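Local coordinates for protein OBCA, Oxalate Biosynthetic Component A (Burkholderia glumae, PDB 4NNB) that is probably an enzyme of the TIM-barrel superfamily that binds a magnesium ion and carries an additional N-terminal domain, at residues A[225-230]-A[256-261]; A[274-279]-A[304-309]; A[377-382]-A[446-451]; A[398-403]-A[427-432]. All coordinates share one frame; numbering follows the deposited sequence.

Interaction 1. Residues A[225-230]-A[256-261]. With MG (magnesium ion), chain B; OAA (oxaloacetate ion), chain C.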
loop_
_atom_site.group_PDB
_atom_site.type_symbol
_atom_site.label_atom_id
_atom_site.label_comp_id
_atom_site.label_asym_id
_atom_site.label_seq_id
_atom_site.Cartn_x
_atom_site.Cartn_y
_atom_site.Cartn_z
ATOM N N LEU A 225 4.128 10.605 -1.174
ATOM C CA LEU A 225 3.060 10.642 -2.169
ATOM C C LEU A 225 3.419 9.954 -3.482
ATOM O O LEU A 225 4.554 10.065 -3.961
ATOM C CB LEU A 225 2.707 12.106 -2.478
ATOM C CG LEU A 225 2.071 12.892 -1.326
ATOM C CD1 LEU A 225 1.791 14.342 -1.727
ATOM C CD2 LEU A 225 0.776 12.198 -0.888
ATOM N N HIS A 226 2.437 9.257 -4.055
ATOM C CA HIS A 226 2.444 8.889 -5.469
ATOM C C HIS A 226 1.200 9.482 -6.124
ATOM O O HIS A 226 0.211 9.797 -5.448
ATOM C CB HIS A 226 2.330 7.374 -5.665
ATOM C CG HIS A 226 3.548 6.589 -5.288
ATOM N ND1 HIS A 226 4.202 5.771 -6.184
ATOM C CD2 HIS A 226 4.185 6.438 -4.100
ATOM C CE1 HIS A 226 5.204 5.163 -5.571
ATOM N NE2 HIS A 226 5.216 5.552 -4.307
ATOM N N THR A 227 1.237 9.594 -7.446
ATOM C CA THR A 227 0.048 9.854 -8.242
ATOM C C THR A 227 -0.208 8.663 -9.161
ATOM O O THR A 227 0.665 7.807 -9.341
ATOM C CB THR A 227 0.187 11.143 -9.071
ATOM O OG1 THR A 227 1.456 11.140 -9.747
ATOM C CG2 THR A 227 0.096 12.371 -8.161
ATOM N N ARG A 228 -1.410 8.611 -9.731
ATOM C CA ARG A 228 -1.816 7.522 -10.615
ATOM C C ARG A 228 -2.442 8.093 -11.879
ATOM O O ARG A 228 -3.116 9.116 -11.837
ATOM C CB ARG A 228 -2.864 6.623 -9.941
ATOM C CG ARG A 228 -2.441 5.984 -8.615
ATOM C CD ARG A 228 -1.280 5.022 -8.767
ATOM N NE ARG A 228 -1.061 4.307 -7.511
ATOM C CZ ARG A 228 -1.719 3.202 -7.165
ATOM N NH1 ARG A 228 -2.611 2.664 -7.998
ATOM N NH2 ARG A 228 -1.472 2.622 -5.998
ATOM N N ASP A 229 -2.242 7.401 -12.997
ATOM C CA ASP A 229 -2.812 7.818 -14.278
ATOM C C ASP A 229 -4.234 7.248 -14.412
ATOM O O ASP A 229 -4.418 6.032 -14.442
ATOM C CB ASP A 229 -1.877 7.331 -15.399
ATOM C CG ASP A 229 -2.490 7.424 -16.792
ATOM O OD1 ASP A 229 -3.397 8.243 -17.015
ATOM O OD2 ASP A 229 -2.025 6.672 -17.676
ATOM N N LEU A 230 -5.235 8.126 -14.469
ATOM C CA LEU A 230 -6.635 7.694 -14.555
ATOM C C LEU A 230 -7.264 8.007 -15.916
ATOM O O LEU A 230 -8.487 7.978 -16.054
ATOM C CB LEU A 230 -7.488 8.346 -13.456
ATOM C CG LEU A 230 -7.044 8.234 -11.994
ATOM C CD1 LEU A 230 -8.143 8.715 -11.050
ATOM C CD2 LEU A 230 -6.637 6.812 -11.669
ATOM N N ASP A 256 0.100 17.541 -13.444
ATOM C CA ASP A 256 -1.071 18.360 -13.142
ATOM C C ASP A 256 -1.643 17.987 -11.773
ATOM O O ASP A 256 -2.136 18.853 -11.053
ATOM C CB ASP A 256 -2.150 18.218 -14.219
ATOM C CG ASP A 256 -1.761 18.871 -15.532
ATOM O OD1 ASP A 256 -0.886 19.758 -15.537
ATOM O OD2 ASP A 256 -2.339 18.489 -16.562
ATOM N N ASP A 257 -1.569 16.709 -11.406
ATOM C CA ASP A 257 -2.041 16.291 -10.077
ATOM C C ASP A 257 -1.250 16.978 -8.966
ATOM O O ASP A 257 -1.829 17.540 -8.028
ATOM C CB ASP A 257 -1.998 14.764 -9.920
ATOM C CG ASP A 257 -3.114 14.067 -10.677
ATOM O OD1 ASP A 257 -3.931 14.782 -11.269
ATOM O OD2 ASP A 257 -3.179 12.813 -10.681
ATOM N N TYR A 258 0.076 16.961 -9.073
ATOM C CA TYR A 258 0.897 17.625 -8.064
ATOM C C TYR A 258 0.700 19.140 -8.037
ATOM O O TYR A 258 0.783 19.753 -6.985
ATOM C CB TYR A 258 2.382 17.252 -8.224
ATOM C CG TYR A 258 2.682 15.875 -7.674
ATOM C CD1 TYR A 258 2.470 15.594 -6.330
ATOM C CD2 TYR A 258 3.167 14.863 -8.485
ATOM C CE1 TYR A 258 2.734 14.346 -5.806
ATOM C CE2 TYR A 258 3.445 13.603 -7.968
ATOM C CZ TYR A 258 3.226 13.354 -6.630
ATOM O OH TYR A 258 3.483 12.108 -6.102
ATOM N N ASP A 259 0.433 19.743 -9.191
ATOM C CA ASP A 259 0.151 21.183 -9.244
ATOM C C ASP A 259 -1.069 21.522 -8.395
ATOM O O ASP A 259 -1.181 22.627 -7.851
ATOM C CB ASP A 259 -0.101 21.626 -10.687
ATOM C CG ASP A 259 1.182 21.784 -11.483
ATOM O OD1 ASP A 259 2.278 21.703 -10.880
ATOM O OD2 ASP A 259 1.078 22.015 -12.704
ATOM N N ALA A 260 -1.967 20.553 -8.277
ATOM C CA ALA A 260 -3.161 20.694 -7.448
ATOM C C ALA A 260 -2.867 20.298 -5.999
ATOM O O ALA A 260 -3.166 21.052 -5.065
ATOM C CB ALA A 260 -4.300 19.858 -8.018
ATOM N N ILE A 261 -2.255 19.128 -5.811
ATOM C CA ILE A 261 -2.026 18.595 -4.464
ATOM C C ILE A 261 -1.156 19.480 -3.577
ATOM O O ILE A 261 -1.517 19.752 -2.429
ATOM C CB ILE A 261 -1.451 17.151 -4.500
ATOM C CG1 ILE A 261 -2.477 16.199 -5.111
ATOM C CG2 ILE A 261 -1.053 16.689 -3.109
ATOM C CD1 ILE A 261 -1.886 14.919 -5.710
HETATM MG MG MG B . 6.720 5.018 -2.945
HETATM O O1 OAA C . 10.638 5.963 -4.651
HETATM O O2 OAA C . 8.484 5.896 -3.939
HETATM O O4 OAA C . 7.457 0.862 -4.966
HETATM O O5 OAA C . 8.894 1.754 -6.524
HETATM O O3 OAA C . 7.121 3.558 -4.114
HETATM C C1 OAA C . 9.547 5.287 -4.390
HETATM C C2 OAA C . 9.554 3.793 -4.623
HETATM C C3 OAA C . 8.200 3.123 -4.693
HETATM C C4 OAA C . 8.173 1.850 -5.442
HETATM O O HOH W 1 -3.161 10.689 -8.776
HETATM O O HOH W 2 -4.295 11.387 -12.321
HETATM O O HOH W 3 8.145 3.913 -1.581
#

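Interaction 2. Residues A[274-279]-A[304-309]. With OAA (oxaloacetate ion), chain C.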
loop_
_atom_site.group_PDB
_atom_site.type_symbol
_atom_site.label_atom_id
_atom_site.label_comp_id
_atom_site.label_asym_id
_atom_site.label_seq_id
_atom_site.Cartn_x
_atom_site.Cartn_y
_atom_site.Cartn_z
ATOM N N LEU A 274 6.111 17.201 2.519
ATOM C CA LEU A 274 5.767 16.319 1.417
ATOM C C LEU A 274 7.006 15.609 0.869
ATOM O O LEU A 274 8.044 16.234 0.602
ATOM C CB LEU A 274 5.035 17.094 0.320
ATOM C CG LEU A 274 3.665 17.684 0.696
ATOM C CD1 LEU A 274 2.924 18.123 -0.565
ATOM C CD2 LEU A 274 2.805 16.709 1.524
ATOM N N ASN A 275 6.886 14.296 0.748
ATOM C CA ASN A 275 7.937 13.420 0.233
ATOM C C ASN A 275 7.434 12.832 -1.101
ATOM O O ASN A 275 6.651 11.870 -1.132
ATOM C CB ASN A 275 8.223 12.336 1.296
ATOM C CG ASN A 275 9.213 11.267 0.832
ATOM O OD1 ASN A 275 9.590 11.202 -0.341
ATOM N ND2 ASN A 275 9.627 10.412 1.765
ATOM N N LEU A 276 7.864 13.423 -2.214
ATOM C CA LEU A 276 7.332 13.009 -3.508
ATOM C C LEU A 276 8.073 11.799 -4.086
ATOM O O LEU A 276 9.299 11.791 -4.187
ATOM C CB LEU A 276 7.328 14.177 -4.503
ATOM C CG LEU A 276 6.079 15.069 -4.550
ATOM C CD1 LEU A 276 5.544 15.408 -3.170
ATOM C CD2 LEU A 276 6.290 16.324 -5.384
ATOM N N SER A 277 7.319 10.773 -4.464
ATOM C CA SER A 277 7.915 9.632 -5.159
ATOM C C SER A 277 8.447 10.011 -6.542
ATOM O O SER A 277 7.753 10.645 -7.339
ATOM C CB SER A 277 6.908 8.500 -5.315
ATOM O OG SER A 277 7.483 7.443 -6.057
ATOM N N THR A 278 9.667 9.584 -6.832
ATOM C CA THR A 278 10.235 9.756 -8.167
ATOM C C THR A 278 10.264 8.424 -8.896
ATOM O O THR A 278 10.875 8.286 -9.958
ATOM C CB THR A 278 11.650 10.310 -8.081
ATOM O OG1 THR A 278 12.466 9.400 -7.341
ATOM C CG2 THR A 278 11.628 11.680 -7.375
ATOM N N SER A 279 9.595 7.440 -8.317
ATOM C CA SER A 279 9.612 6.082 -8.857
ATOM C C SER A 279 8.889 5.953 -10.211
ATOM O O SER A 279 7.878 6.622 -10.452
ATOM C CB SER A 279 8.987 5.141 -7.827
ATOM O OG SER A 279 8.747 3.876 -8.387
ATOM N N SER A 304 8.003 27.241 -2.179
ATOM C CA SER A 304 9.136 26.329 -2.032
ATOM C C SER A 304 9.042 25.147 -2.991
ATOM O O SER A 304 8.001 24.900 -3.584
ATOM C CB SER A 304 9.228 25.793 -0.608
ATOM O OG SER A 304 8.209 24.838 -0.380
ATOM N N ALA A 305 10.154 24.433 -3.138
ATOM C CA ALA A 305 10.163 23.125 -3.783
ATOM C C ALA A 305 9.694 22.076 -2.763
ATOM O O ALA A 305 9.620 22.374 -1.568
ATOM C CB ALA A 305 11.568 22.809 -4.288
ATOM N N PRO A 306 9.360 20.850 -3.218
ATOM C CA PRO A 306 8.981 19.837 -2.218
ATOM C C PRO A 306 10.107 19.598 -1.208
ATOM O O PRO A 306 11.289 19.682 -1.572
ATOM C CB PRO A 306 8.736 18.575 -3.066
ATOM C CG PRO A 306 8.301 19.110 -4.396
ATOM C CD PRO A 306 9.146 20.371 -4.596
ATOM N N GLU A 307 9.743 19.326 0.043
ATOM C CA GLU A 307 10.722 19.192 1.119
ATOM C C GLU A 307 11.628 17.977 0.914
ATOM O O GLU A 307 12.824 18.021 1.196
ATOM C CB GLU A 307 10.019 19.052 2.479
ATOM C CG GLU A 307 9.365 20.340 3.024
ATOM C CD GLU A 307 8.023 20.671 2.374
ATOM O OE1 GLU A 307 7.443 19.820 1.656
ATOM O OE2 GLU A 307 7.531 21.797 2.593
ATOM N N VAL A 308 11.030 16.888 0.453
ATOM C CA VAL A 308 11.709 15.604 0.359
ATOM C C VAL A 308 11.259 14.950 -0.936
ATOM O O VAL A 308 10.157 15.218 -1.418
ATOM C CB VAL A 308 11.364 14.709 1.578
ATOM C CG1 VAL A 308 11.977 13.299 1.459
ATOM C CG2 VAL A 308 11.825 15.374 2.881
ATOM N N ALA A 309 12.117 14.122 -1.523
ATOM C CA ALA A 309 11.673 13.273 -2.621
ATOM C C ALA A 309 12.493 12.000 -2.633
ATOM O O ALA A 309 13.656 11.987 -2.228
ATOM C CB ALA A 309 11.771 13.987 -3.955
HETATM O O1 OAA C . 10.638 5.963 -4.651
HETATM O O2 OAA C . 8.484 5.896 -3.939
HETATM O O4 OAA C . 7.457 0.862 -4.966
HETATM O O5 OAA C . 8.894 1.754 -6.524
HETATM O O3 OAA C . 7.121 3.558 -4.114
HETATM C C1 OAA C . 9.547 5.287 -4.390
HETATM C C2 OAA C . 9.554 3.793 -4.623
HETATM C C3 OAA C . 8.200 3.123 -4.693
HETATM C C4 OAA C . 8.173 1.850 -5.442
#

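Interaction 3. Residues A[377-382]-A[446-451]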
loop_
_atom_site.group_PDB
_atom_site.type_symbol
_atom_site.label_atom_id
_atom_site.label_comp_id
_atom_site.label_asym_id
_atom_site.label_seq_id
_atom_site.Cartn_x
_atom_site.Cartn_y
_atom_site.Cartn_z
ATOM N N LEU A 377 14.322 2.205 5.067
ATOM C CA LEU A 377 14.613 0.784 4.862
ATOM C C LEU A 377 13.365 0.085 4.305
ATOM O O LEU A 377 12.345 -0.013 4.993
ATOM C CB LEU A 377 15.068 0.114 6.167
ATOM C CG LEU A 377 16.292 0.734 6.865
ATOM C CD1 LEU A 377 16.611 -0.049 8.152
ATOM C CD2 LEU A 377 17.516 0.792 5.918
ATOM N N VAL A 378 13.437 -0.372 3.057
ATOM C CA VAL A 378 12.323 -1.107 2.455
ATOM C C VAL A 378 12.472 -2.578 2.850
ATOM O O VAL A 378 12.826 -3.439 2.043
ATOM C CB VAL A 378 12.272 -0.927 0.922
ATOM C CG1 VAL A 378 10.946 -1.476 0.361
ATOM C CG2 VAL A 378 12.426 0.552 0.561
ATOM N N ALA A 379 12.220 -2.854 4.125
ATOM C CA ALA A 379 12.489 -4.180 4.663
ATOM C C ALA A 379 11.377 -5.171 4.334
ATOM O O ALA A 379 10.199 -4.804 4.269
ATOM C CB ALA A 379 12.717 -4.114 6.169
ATOM N N GLY A 380 11.763 -6.427 4.118
ATOM C CA GLY A 380 10.800 -7.508 3.969
ATOM C C GLY A 380 10.278 -7.689 2.562
ATOM O O GLY A 380 9.417 -8.541 2.315
ATOM N N VAL A 381 10.784 -6.883 1.636
ATOM C CA VAL A 381 10.396 -7.009 0.236
ATOM C C VAL A 381 11.547 -7.675 -0.524
ATOM O O VAL A 381 12.654 -7.124 -0.578
ATOM C CB VAL A 381 10.078 -5.628 -0.381
ATOM C CG1 VAL A 381 9.724 -5.754 -1.869
ATOM C CG2 VAL A 381 8.937 -4.968 0.374
ATOM N N ASP A 382 11.293 -8.851 -1.097
ATOM C CA ASP A 382 12.352 -9.627 -1.753
ATOM C C ASP A 382 12.895 -8.911 -2.998
ATOM O O ASP A 382 12.124 -8.443 -3.839
ATOM C CB ASP A 382 11.869 -11.037 -2.121
ATOM C CG ASP A 382 11.419 -11.857 -0.904
ATOM O OD1 ASP A 382 11.741 -11.507 0.250
ATOM O OD2 ASP A 382 10.755 -12.884 -1.116
ATOM N N ILE A 446 17.144 7.321 9.942
ATOM C CA ILE A 446 16.786 6.095 9.257
ATOM C C ILE A 446 15.407 5.630 9.730
ATOM O O ILE A 446 15.170 5.446 10.938
ATOM C CB ILE A 446 17.836 5.004 9.521
ATOM C CG1 ILE A 446 19.235 5.509 9.113
ATOM C CG2 ILE A 446 17.490 3.703 8.790
ATOM C CD1 ILE A 446 20.356 4.515 9.408
ATOM N N SER A 447 14.501 5.451 8.772
ATOM C CA SER A 447 13.176 4.912 9.065
ATOM C C SER A 447 13.048 3.510 8.498
ATOM O O SER A 447 13.901 3.062 7.717
ATOM C CB SER A 447 12.087 5.818 8.489
ATOM O OG SER A 447 12.120 7.101 9.081
ATOM N N ILE A 448 11.984 2.816 8.897
ATOM C CA ILE A 448 11.690 1.493 8.361
ATOM C C ILE A 448 10.233 1.363 7.905
ATOM O O ILE A 448 9.331 1.965 8.494
ATOM C CB ILE A 448 12.026 0.392 9.389
ATOM C CG1 ILE A 448 11.883 -1.004 8.771
ATOM C CG2 ILE A 448 11.162 0.540 10.661
ATOM C CD1 ILE A 448 12.532 -2.135 9.608
ATOM N N LEU A 449 10.019 0.597 6.838
ATOM C CA LEU A 449 8.683 0.162 6.466
ATOM C C LEU A 449 8.704 -1.340 6.413
ATOM O O LEU A 449 9.776 -1.950 6.282
ATOM C CB LEU A 449 8.261 0.730 5.100
ATOM C CG LEU A 449 8.949 0.212 3.834
ATOM C CD1 LEU A 449 8.299 -1.055 3.282
ATOM C CD2 LEU A 449 8.963 1.312 2.768
ATOM N N LEU A 450 7.519 -1.936 6.481
ATOM C CA LEU A 450 7.360 -3.366 6.248
ATOM C C LEU A 450 6.074 -3.632 5.467
ATOM O O LEU A 450 5.098 -2.895 5.619
ATOM C CB LEU A 450 7.325 -4.129 7.578
ATOM C CG LEU A 450 8.641 -4.351 8.333
ATOM C CD1 LEU A 450 8.357 -4.882 9.737
ATOM C CD2 LEU A 450 9.506 -5.331 7.580
ATOM N N PRO A 451 6.065 -4.685 4.629
ATOM C CA PRO A 451 4.822 -5.014 3.915
ATOM C C PRO A 451 3.749 -5.403 4.927
ATOM O O PRO A 451 4.093 -5.922 5.996
ATOM C CB PRO A 451 5.197 -6.233 3.062
ATOM C CG PRO A 451 6.698 -6.365 3.145
ATOM C CD PRO A 451 7.112 -5.699 4.431
#

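Interaction 4. Residues A[398-403]-A[427-432]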
loop_
_atom_site.group_PDB
_atom_site.type_symbol
_atom_site.label_atom_id
_atom_site.label_comp_id
_atom_site.label_asym_id
_atom_site.label_seq_id
_atom_site.Cartn_x
_atom_site.Cartn_y
_atom_site.Cartn_z
ATOM N N LEU A 398 17.332 -6.840 1.718
ATOM C CA LEU A 398 17.903 -6.418 3.000
ATOM C C LEU A 398 17.792 -7.547 4.024
ATOM O O LEU A 398 18.759 -7.872 4.719
ATOM C CB LEU A 398 17.201 -5.177 3.534
ATOM C CG LEU A 398 17.273 -3.893 2.716
ATOM C CD1 LEU A 398 16.704 -2.766 3.566
ATOM C CD2 LEU A 398 18.702 -3.603 2.291
ATOM N N ILE A 399 16.596 -8.119 4.124
ATOM C CA ILE A 399 16.396 -9.341 4.887
ATOM C C ILE A 399 16.471 -10.454 3.858
ATOM O O ILE A 399 15.598 -10.566 2.999
ATOM C CB ILE A 399 15.019 -9.366 5.588
ATOM C CG1 ILE A 399 14.867 -8.163 6.532
ATOM C CG2 ILE A 399 14.832 -10.682 6.345
ATOM C CD1 ILE A 399 13.480 -8.045 7.202
ATOM N N ALA A 400 17.536 -11.248 3.917
ATOM C CA ALA A 400 17.733 -12.343 2.968
ATOM C C ALA A 400 16.447 -13.143 2.811
ATOM O O ALA A 400 15.741 -13.377 3.797
ATOM C CB ALA A 400 18.878 -13.237 3.428
ATOM N N ARG A 401 16.125 -13.533 1.580
ATOM C CA ARG A 401 14.848 -14.187 1.323
ATOM C C ARG A 401 14.666 -15.433 2.187
ATOM O O ARG A 401 13.589 -15.644 2.736
ATOM C CB ARG A 401 14.657 -14.534 -0.158
ATOM C CG ARG A 401 13.372 -15.341 -0.405
ATOM C CD ARG A 401 12.992 -15.425 -1.875
ATOM N NE ARG A 401 11.683 -16.055 -2.047
ATOM C CZ ARG A 401 10.814 -15.741 -3.006
ATOM N NH1 ARG A 401 9.642 -16.366 -3.074
ATOM N NH2 ARG A 401 11.107 -14.795 -3.893
ATOM N N VAL A 402 15.722 -16.231 2.331
ATOM C CA VAL A 402 15.641 -17.436 3.161
ATOM C C VAL A 402 15.299 -17.094 4.613
ATOM O O VAL A 402 14.520 -17.805 5.259
ATOM C CB VAL A 402 16.921 -18.300 3.088
ATOM C CG1 VAL A 402 17.088 -18.871 1.698
ATOM C CG2 VAL A 402 18.149 -17.497 3.473
ATOM N N VAL A 403 15.863 -15.997 5.112
ATOM C CA VAL A 403 15.561 -15.534 6.458
ATOM C C VAL A 403 14.157 -14.927 6.505
ATOM O O VAL A 403 13.400 -15.158 7.452
ATOM C CB VAL A 403 16.603 -14.518 6.964
ATOM C CG1 VAL A 403 16.225 -14.003 8.349
ATOM C CG2 VAL A 403 17.992 -15.149 6.997
ATOM N N ILE A 427 16.152 -8.147 13.175
ATOM C CA ILE A 427 17.222 -7.317 13.722
ATOM C C ILE A 427 18.609 -7.788 13.277
ATOM O O ILE A 427 19.454 -6.964 12.917
ATOM C CB ILE A 427 17.142 -7.229 15.267
ATOM C CG1 ILE A 427 15.907 -6.431 15.668
ATOM C CG2 ILE A 427 18.374 -6.556 15.841
ATOM C CD1 ILE A 427 15.770 -6.189 17.161
ATOM N N GLY A 428 18.836 -9.103 13.292
ATOM C CA GLY A 428 20.114 -9.660 12.874
ATOM C C GLY A 428 20.434 -9.362 11.416
ATOM O O GLY A 428 21.590 -9.125 11.056
ATOM N N GLN A 429 19.409 -9.377 10.570
ATOM C CA GLN A 429 19.604 -9.057 9.160
ATOM C C GLN A 429 19.789 -7.556 8.943
ATOM O O GLN A 429 20.639 -7.136 8.154
ATOM C CB GLN A 429 18.432 -9.578 8.329
ATOM C CG GLN A 429 18.416 -11.083 8.176
ATOM C CD GLN A 429 19.505 -11.560 7.251
ATOM O OE1 GLN A 429 19.482 -11.272 6.053
ATOM N NE2 GLN A 429 20.479 -12.279 7.800
ATOM N N LEU A 430 19.002 -6.748 9.650
ATOM C CA LEU A 430 18.978 -5.315 9.390
ATOM C C LEU A 430 20.076 -4.553 10.121
ATOM O O LEU A 430 20.474 -3.476 9.676
ATOM C CB LEU A 430 17.599 -4.717 9.716
ATOM C CG LEU A 430 16.450 -5.181 8.818
ATOM C CD1 LEU A 430 15.103 -4.681 9.369
ATOM C CD2 LEU A 430 16.667 -4.687 7.390
ATOM N N ARG A 431 20.563 -5.107 11.235
ATOM C CA ARG A 431 21.551 -4.398 12.058
ATOM C C ARG A 431 22.804 -3.926 11.297
ATOM O O ARG A 431 23.164 -2.753 11.401
ATOM C CB ARG A 431 21.944 -5.210 13.310
ATOM C CG ARG A 431 23.064 -4.583 14.134
ATOM C CD ARG A 431 22.527 -3.880 15.354
ATOM N NE ARG A 431 21.976 -4.847 16.301
ATOM C CZ ARG A 431 21.132 -4.537 17.275
ATOM N NH1 ARG A 431 20.730 -3.285 17.424
ATOM N NH2 ARG A 431 20.680 -5.481 18.088
ATOM N N PRO A 432 23.460 -4.822 10.532
ATOM C CA PRO A 432 24.676 -4.368 9.844
ATOM C C PRO A 432 24.362 -3.326 8.773
ATOM O O PRO A 432 25.214 -2.486 8.494
ATOM C CB PRO A 432 25.201 -5.638 9.166
ATOM C CG PRO A 432 24.468 -6.771 9.774
ATOM C CD PRO A 432 23.158 -6.233 10.221
HETATM O O HOH W 4 20.970 -9.341 4.501
#

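Interaction 1. Residues A[225-230]-A[256-261]
T227 and D257 bring their CA atoms to 7.0 Å where the end of strand 222-229 passes the start of helix 255-268, a strand-on-helix contact in the wall of a TIM barrel. T227 is central to the packing. Its CG2 methyl sits over one face of the Y258 ring, a CH-pi contact of 3.8 Å from CG2 to the ring centroid and 21° off the normal. At chi1 48° the hydroxyl OG1 takes the place between the backbone N and the carbonyl carbon, where it bonds to Q252 O and V254 N, and the methyl is left to face the helix. CG2 of T227 also meets CB of D257 at 3.6 Å, so it is wedged between two successive helix residues. L225 approaches the same tyrosine at the ring edge, its CB 4.0 Å from CE1 of Y258, and continues to I261, where its CD1 lies 3.9 Å from CG2. Water 1 links the polar groups: it accepts from R228 N at 2.9 Å and can donate to OD2 of D257, 2.9 Å away. H226 points the other way, into the barrel. Its ND1 bonds to N251 OD1, and with the metal on NE2 this should fix the rotation of the imidazole. H224, E475, a water and oxygens O2 and O3 of the oxaloacetate ion complete the magnesium site, and NE2 of H226 binds the metal at 2.1 Å.

Interaction 2. Residues A[274-279]-A[304-309]
L274, L276 and A309 carry most of the contact between two parallel strands, in which N275 pairs with V308 and L276 with A309. L274 is held through its backbone at both ends: its O accepts from V308 N at 3.1 Å, and its N donates to OE1 of E307 at 3.1 Å with an N-H...O angle of 163°. That amide meets the carboxylate from above its plane. A bend at chi2 (78°) curls the glutamate back to the strand, while its OE2 forms salt bridges with K266 and R520. L276 donates from N to V308 O at 3.0 Å. Its side chain turns to the outer face of the sheet, against Y258 of helix 255-268, and CD2 meets CG of P306 at 3.6 Å with the two groups crossing at about a right angle. A309 is on that same face, with CB 4.1 Å from CG2 of T278, and its CA lies 3.2 Å from L276 O in a CA-H...O contact. On the opposite face, CG1 of V308 presses on the amide of N275, whose ND2 bonds to E346. Just beyond the strand, S277 OG accepts from S279 N in an ST turn and donates to O2 of the oxaloacetate ion at 2.8 Å; S279 OG reaches O5 at 2.8 Å. This is the beta-alpha-beta unit of a TIM barrel, with the ligand site at the C-terminal ends of its strands.

Interaction 3. Residues A[377-382]-A[446-451]
L377 and L449 share the central backbone bond of this parallel strand pair. L377 N donates to S447 O at 2.8 Å, and L449 N donates to L377 O at 3.0 Å, both nearly straight. Beyond them the pairing frays: A379 N reaches L449 O at 3.4 Å in a weak bond, where the chain bends in an inverse gamma turn centred on V378. The turn adds a second, weak bond to L377 O, from A379 N.

The apolar contacts of the strands divide between the two faces of the sheet. Toward the helices, CG of L377 lies on CG2 of I446 at 3.7 Å, and its CB faces CG1 of I448. Toward the barrel interior, V378 and L449 run side by side and point the same way, with CG1 4.0 Å from CD1. Chi1 of L449 (70°) sets CG between its own backbone N and carbonyl carbon, which carries the branches across to V378. Just past the strand end, CB of A379 touches both CD1 of I448 and CD2 of L450, 3.7 Å from the latter.

Where the strands end, a proline closes the contact. CD of P451 lies 3.2 Å from A379 O, and its CG packs on CG2 of V381 at 3.8 Å. G380, with a positive phi of 86°, turns the chain beside this ring.

The pair continues the barrel sheet, with strand 344-349 beyond V378 and strand 469-472 beyond I448. Helix 416-440 lies over L377, I446 and I448, and helix 458-465 over I448 and L450.

Interaction 4. Residues A[398-403]-A[427-432]
The carboxamide of Q429 is the flat group of this contact, and CG2 of V403 stands over its plane, 3.9 Å from CD. The donors come to the oxygen end: A400 N meets OE1 of Q429 at 2.9 Å, with an N-H...O angle of 165° and a tilt of 29° from the carbonyl plane toward the side of V403. Water 4 approaches OE1 from the opposite side of that plane and also donates to L398 O, at 2.7 Å. Two donors thus grip one oxygen, which should restrict rotation of the amide. On another side of the helix, I427 CG2 lies over one face of the R431 guanidinium, toward its rim.

Chi1 of Q429 (-72°) sets CG beside the backbone N, against CG1 of V403 at 3.7 Å and CG2 of I399 at 4.0 Å, and the bend at chi2 brings the carboxamide round to A400 N. From the next residue, CD2 of L430 fills the angle between L398 and I399, 3.9 Å from CB of the former and 4.0 Å from CG1 of the latter. L430 also touches V461 and L465 of helix 458-465.

A400 is the N-cap residue of helix 401-413, and its amide is tied to the side of helix 416-440. Two consecutive helices are thereby fastened together at the start of the first, in the helical layer that wraps the outside of a TIM barrel.

From the N terminus, interaction 1 closes the excursion from strand 222-229 to helix 255-268, and interaction 2 opens only after it, joining the next strand, 273-276, to strand 308-311. The two touch directly, L225 N lying 2.8 Å from N275 O, and both reach the oxaloacetate ion. Interaction 3 spans a longer loop, from strand 373-378 to strand 444-449, and interaction 4 falls wholly within that span; no two contacts cross. Interactions 3 and 4 meet where L430 packs on A379 and I448, joining sheet to outer helices. Interactions 2 and 3 pair strands of one sheet, which interaction 1 joins to helix 255-268, while interaction 4 lies in the helical layer outside it.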